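Local atomic coordinates of Alr1010 protein (Nostoc, PDB entry 3URG), a protein that probably binds calcium ions, as a cyanobacterial protein of the CcbP calcium-binding family. Residues Met65-Lys70 with Asp119-Asp124; Val83-Met88 with Met98-Ala103. All coordinates share one frame; numbering follows the deposited sequence.

Interaction 1 of 2, residues Met65-Lys70 with Asp119-Asp124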
# COMPACT_ATOMS: atom_id res chain seq x y z
N MET A 65 -6.02 -2.90 -11.81
CA MET A 65 -6.86 -1.72 -11.75
C MET A 65 -7.40 -1.45 -10.35
O MET A 65 -7.62 -2.36 -9.56
CB MET A 65 -7.97 -1.82 -12.77
CG MET A 65 -7.47 -1.49 -14.16
SD MET A 65 -8.62 -2.00 -15.39
CE MET A 65 -8.91 -3.70 -14.89
N GLY A 66 -7.59 -0.17 -10.05
CA GLY A 66 -8.12 0.22 -8.77
C GLY A 66 -8.88 1.53 -8.81
O GLY A 66 -8.76 2.29 -9.77
N LYS A 67 -9.67 1.77 -7.77
CA LYS A 67 -10.32 3.06 -7.57
C LYS A 67 -9.43 3.84 -6.62
O LYS A 67 -9.19 3.39 -5.49
CB LYS A 67 -11.69 2.89 -6.93
CG LYS A 67 -12.71 2.10 -7.73
CD LYS A 67 -14.08 2.19 -7.06
CE LYS A 67 -14.78 0.84 -7.02
NZ LYS A 67 -15.25 0.39 -8.36
N TRP A 68 -8.95 4.99 -7.07
CA TRP A 68 -8.11 5.85 -6.25
C TRP A 68 -8.91 7.03 -5.70
O TRP A 68 -9.50 7.79 -6.46
CB TRP A 68 -6.92 6.36 -7.06
CG TRP A 68 -6.03 7.35 -6.37
CD1 TRP A 68 -5.74 7.41 -5.02
CD2 TRP A 68 -5.27 8.39 -6.99
NE1 TRP A 68 -4.87 8.45 -4.78
CE2 TRP A 68 -4.56 9.06 -5.97
CE3 TRP A 68 -5.13 8.83 -8.32
CZ2 TRP A 68 -3.72 10.13 -6.23
CZ3 TRP A 68 -4.30 9.90 -8.57
CH2 TRP A 68 -3.61 10.54 -7.54
N LYS A 69 -8.93 7.17 -4.38
CA LYS A 69 -9.56 8.35 -3.79
C LYS A 69 -8.54 9.47 -3.74
O LYS A 69 -7.71 9.53 -2.83
CB LYS A 69 -10.16 8.03 -2.42
CG LYS A 69 -11.60 7.62 -2.55
CD LYS A 69 -12.14 6.98 -1.29
CE LYS A 69 -13.62 6.66 -1.45
NZ LYS A 69 -14.16 5.98 -0.23
N LYS A 70 -8.60 10.33 -4.75
CA LYS A 70 -7.68 11.44 -4.90
C LYS A 70 -8.29 12.67 -4.22
O LYS A 70 -9.24 13.27 -4.73
CB LYS A 70 -7.39 11.70 -6.38
CG LYS A 70 -6.45 12.86 -6.65
CD LYS A 70 -6.11 12.96 -8.14
CE LYS A 70 -6.06 14.40 -8.61
NZ LYS A 70 -4.93 15.17 -8.04
N ASP A 119 -5.03 4.50 -0.18
CA ASP A 119 -6.14 5.18 -0.88
C ASP A 119 -6.63 4.44 -2.13
O ASP A 119 -7.44 4.97 -2.91
CB ASP A 119 -5.73 6.60 -1.27
CG ASP A 119 -5.69 7.55 -0.09
OD1 ASP A 119 -6.44 7.33 0.88
OD2 ASP A 119 -4.91 8.53 -0.14
N ILE A 120 -6.15 3.21 -2.30
CA ILE A 120 -6.48 2.41 -3.48
C ILE A 120 -7.40 1.25 -3.12
O ILE A 120 -7.11 0.46 -2.22
CB ILE A 120 -5.23 1.81 -4.13
CG1 ILE A 120 -4.29 2.90 -4.65
CG2 ILE A 120 -5.63 0.82 -5.25
CD1 ILE A 120 -4.89 3.75 -5.74
N GLU A 121 -8.51 1.13 -3.84
CA GLU A 121 -9.39 -0.02 -3.69
C GLU A 121 -9.23 -0.85 -4.96
O GLU A 121 -9.67 -0.44 -6.03
CB GLU A 121 -10.83 0.46 -3.53
CG GLU A 121 -11.80 -0.61 -3.05
CD GLU A 121 -13.25 -0.12 -3.00
OE1 GLU A 121 -13.76 0.37 -4.04
OE2 GLU A 121 -13.87 -0.23 -1.93
N ALA A 122 -8.56 -2.00 -4.84
CA ALA A 122 -8.26 -2.84 -5.99
C ALA A 122 -9.52 -3.46 -6.60
O ALA A 122 -10.46 -3.80 -5.88
CB ALA A 122 -7.29 -3.92 -5.61
N ILE A 123 -9.53 -3.63 -7.91
CA ILE A 123 -10.69 -4.19 -8.61
C ILE A 123 -10.41 -5.58 -9.18
O ILE A 123 -9.51 -5.75 -10.01
CB ILE A 123 -11.17 -3.25 -9.73
CG1 ILE A 123 -11.47 -1.87 -9.16
CG2 ILE A 123 -12.42 -3.82 -10.41
CD1 ILE A 123 -11.73 -0.84 -10.22
N ASP A 124 -11.15 -6.57 -8.69
CA ASP A 124 -11.03 -7.96 -9.14
C ASP A 124 -9.61 -8.48 -9.29
O ASP A 124 -9.29 -9.13 -10.29
CB ASP A 124 -11.76 -8.14 -10.47
CG ASP A 124 -13.23 -8.38 -10.29
OD1 ASP A 124 -13.89 -7.52 -9.68
OD2 ASP A 124 -13.72 -9.44 -10.76
O HOH W 1 -7.31 -5.45 -11.95
O HOH W 2 -3.26 9.02 -2.41
O HOH W 3 -5.61 11.42 -1.85

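Interaction 2 of 2, residues Val83-Met88 with Met98-Ala103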
# COMPACT_ATOMS: atom_id res chain seq x y z
N VAL A 83 -7.93 3.83 -12.26
CA VAL A 83 -6.58 3.91 -12.79
C VAL A 83 -5.96 2.55 -12.91
O VAL A 83 -6.46 1.59 -12.33
CB VAL A 83 -5.68 4.77 -11.88
CG1 VAL A 83 -6.27 6.17 -11.72
CG2 VAL A 83 -5.51 4.12 -10.50
N GLU A 84 -4.87 2.46 -13.67
CA GLU A 84 -4.03 1.28 -13.62
C GLU A 84 -2.94 1.54 -12.59
O GLU A 84 -2.28 2.57 -12.62
CB GLU A 84 -3.37 1.01 -14.97
CG GLU A 84 -4.28 0.35 -15.99
CD GLU A 84 -3.54 0.00 -17.27
OE1 GLU A 84 -2.41 -0.54 -17.19
OE2 GLU A 84 -4.07 0.27 -18.36
N VAL A 85 -2.77 0.60 -11.67
CA VAL A 85 -1.69 0.69 -10.72
C VAL A 85 -0.47 0.00 -11.35
O VAL A 85 -0.49 -1.20 -11.59
CB VAL A 85 -2.06 0.01 -9.41
CG1 VAL A 85 -0.97 0.23 -8.38
CG2 VAL A 85 -3.40 0.53 -8.91
N LEU A 86 0.57 0.79 -11.62
CA LEU A 86 1.69 0.36 -12.45
C LEU A 86 2.84 -0.29 -11.68
O LEU A 86 3.58 -1.11 -12.22
CB LEU A 86 2.25 1.56 -13.22
CG LEU A 86 1.58 1.97 -14.55
CD1 LEU A 86 0.18 1.38 -14.73
CD2 LEU A 86 1.57 3.47 -14.68
N GLY A 87 2.99 0.07 -10.41
CA GLY A 87 4.09 -0.45 -9.61
C GLY A 87 4.29 0.41 -8.38
O GLY A 87 3.53 1.35 -8.16
N MET A 88 5.29 0.08 -7.57
CA MET A 88 5.63 0.90 -6.43
C MET A 88 6.17 2.22 -6.96
O MET A 88 6.81 2.24 -8.01
CB MET A 88 6.70 0.23 -5.56
CG MET A 88 6.30 -1.15 -5.04
SD MET A 88 4.74 -1.10 -4.14
CE MET A 88 5.18 -0.23 -2.64
N MET A 98 3.66 3.94 2.10
CA MET A 98 3.84 3.13 0.90
C MET A 98 3.08 3.75 -0.28
O MET A 98 1.86 3.81 -0.25
CB MET A 98 3.36 1.69 1.14
CG MET A 98 4.21 0.95 2.20
SD MET A 98 5.85 0.55 1.53
CE MET A 98 6.95 1.63 2.43
N TYR A 99 3.82 4.20 -1.30
CA TYR A 99 3.22 4.85 -2.46
C TYR A 99 3.33 3.96 -3.68
O TYR A 99 4.31 3.23 -3.83
CB TYR A 99 3.89 6.20 -2.75
CG TYR A 99 3.65 7.26 -1.70
CD1 TYR A 99 2.57 8.12 -1.78
CD2 TYR A 99 4.50 7.38 -0.61
CE1 TYR A 99 2.33 9.08 -0.81
CE2 TYR A 99 4.28 8.33 0.37
CZ TYR A 99 3.19 9.18 0.26
OH TYR A 99 2.98 10.13 1.23
N VAL A 100 2.33 4.02 -4.54
CA VAL A 100 2.39 3.33 -5.81
C VAL A 100 2.21 4.34 -6.92
O VAL A 100 1.66 5.43 -6.72
CB VAL A 100 1.30 2.26 -5.92
CG1 VAL A 100 1.58 1.09 -4.95
CG2 VAL A 100 -0.07 2.88 -5.67
N GLU A 101 2.68 3.99 -8.10
CA GLU A 101 2.43 4.81 -9.26
C GLU A 101 1.19 4.32 -9.99
O GLU A 101 1.05 3.13 -10.22
CB GLU A 101 3.60 4.75 -10.20
CG GLU A 101 3.17 4.96 -11.62
CD GLU A 101 4.33 5.04 -12.53
OE1 GLU A 101 4.14 5.28 -13.75
OE2 GLU A 101 5.45 4.85 -12.02
N VAL A 102 0.33 5.26 -10.38
CA VAL A 102 -0.93 4.94 -11.06
C VAL A 102 -1.09 5.80 -12.31
O VAL A 102 -0.57 6.91 -12.37
CB VAL A 102 -2.16 5.16 -10.14
CG1 VAL A 102 -1.92 4.46 -8.77
CG2 VAL A 102 -2.44 6.64 -9.91
N ALA A 103 -1.80 5.28 -13.31
CA ALA A 103 -1.99 6.02 -14.56
C ALA A 103 -3.45 6.04 -14.96
O ALA A 103 -4.13 5.02 -14.87
CB ALA A 103 -1.14 5.41 -15.68

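Interaction 1 of 2, residues Met65-Lys70 with Asp119-Asp124
Gly66, Lys67 and Trp68 pair antiparallel with Ala122, Glu121 and Ile120, the two short strand axes approaching to 4.4 Å with their directions 155° apart. Lys67 and Glu121 form the hydrogen-bonded pair: Lys67 N donates to Glu121 O at 2.8 Å, and Glu121 N returns a bond to Lys67 O. The ladder runs on beyond the paired residues, with Ile123 N bound to Met65 O and Lys69 N to Asp119 O (3.0 Å). At the non-hydrogen-bonded pair Gly66 and Ala122 the CA atoms are 4.1 Å apart. Gly66, having no side chain, fits beneath Ile120 CG2, with Glu121 O 3.2 Å from its CA.

Trp68 and Ile120 share one face of the sheet. With CG anti to the backbone N (chi1 175°), the indole brings its CD1 corner to the facing strand; Ile120 CD1 reaches Trp68 CB at 3.6 Å, an apolar pair suited to a buried face. Asp119 O lies at the ring edge, in its plane, and Lys70 CB sits over the centre of one ring face. A water accepts from Trp68 NE1 (2.9 Å) and donates to Asp119 OD2, giving the indole N-H a polar partner. On the more exposed face, Lys67 and Glu121 run side by side. Their opposite charges may attract at long range, but NZ and OE1 are 4.6 Å apart, beyond a salt bridge, and the lysine CE packs against Glu121 OE1 instead. The Ile123 side chain crosses that of Lys67 at about a right angle, its CD1 against Lys67 CG.

Strand 120-122 is the outermost of the five-stranded antiparallel sheet on this side. Strand 64-72 is held on its other flank by strand 77-86, through backbone bonds of Gly66 with Val83 and Trp68 with Lys81, while the Trp68 ring meets Tyr113 of strand 111-116.

Interaction 2 of 2, residues Val83-Met88 with Met98-Ala103
Four backbone hydrogen bonds join Val83-Met88 to Met98-Ala103. Glu84 and Ala103 exchange two of them, Glu84 N to Ala103 O at 2.9 Å and Ala103 N to Glu84 O at 2.8 Å. Leu86 N then binds Glu101 O, whereas Glu101 N turns to Gly87 O, at 2.8 Å. Val102 CA also brings its hydrogen to Glu84 O.

The bonds of Leu86 N and Glu101 N mark a beta bulge, in which Leu86 and Gly87 together face Glu101: the register shifts by one residue between Val85 and Gly87. Gly87 has a positive phi (163°), a conformation that suits glycine, and here the chain turns a corner out of strand 77-86. The strands are neighbours in an antiparallel sheet, and their short axes lie 144° apart.

Valines make the apolar contacts on the buried face, their branched side chains being well suited to strands. Val83 CG2 packs on Val102 CB at 3.5 Å, and Val85 CG1 meets Val100 CG2 at 3.9 Å. On the other face Leu86 CD2 presses tightly on Ala103 CB (3.5 Å), where the small alanine admits it, and also touches the carboxylate end of Glu101, a poorly ordered side chain.

Sulfur-bearing side chains take over beyond the corner. Bent at chi2 (-56°) and chi3, Met88 folds back to set SD against Val100 CG1, while its CE approaches Met98 SD. These flexible chains also pack on helix 45-59, Met88 against Tyr53, Leu56 and Asp57 and Met98 against Leu56.

Interactions 1 and 2 belong to the same antiparallel sheet, coupled by neighbouring strands 64-72 and 77-86. Interaction 1 attaches one of the sheet's two outermost strands, 120-122, and pairs a regular ladder with charged, partly solvent-facing side chains and bridging waters. Interaction 2 joins more interior strands: half its touching residues are buried and none fully exposed, its side-chain packing is mainly apolar, and its ladder is bulged. The buried faces merge where Trp68 CE3 packs on Val102 CG2. Interaction 2 also reaches helix 45-59, which contributes residues to the sodium site and the 5-mercapto-2-nitro-benzoic acid pocket.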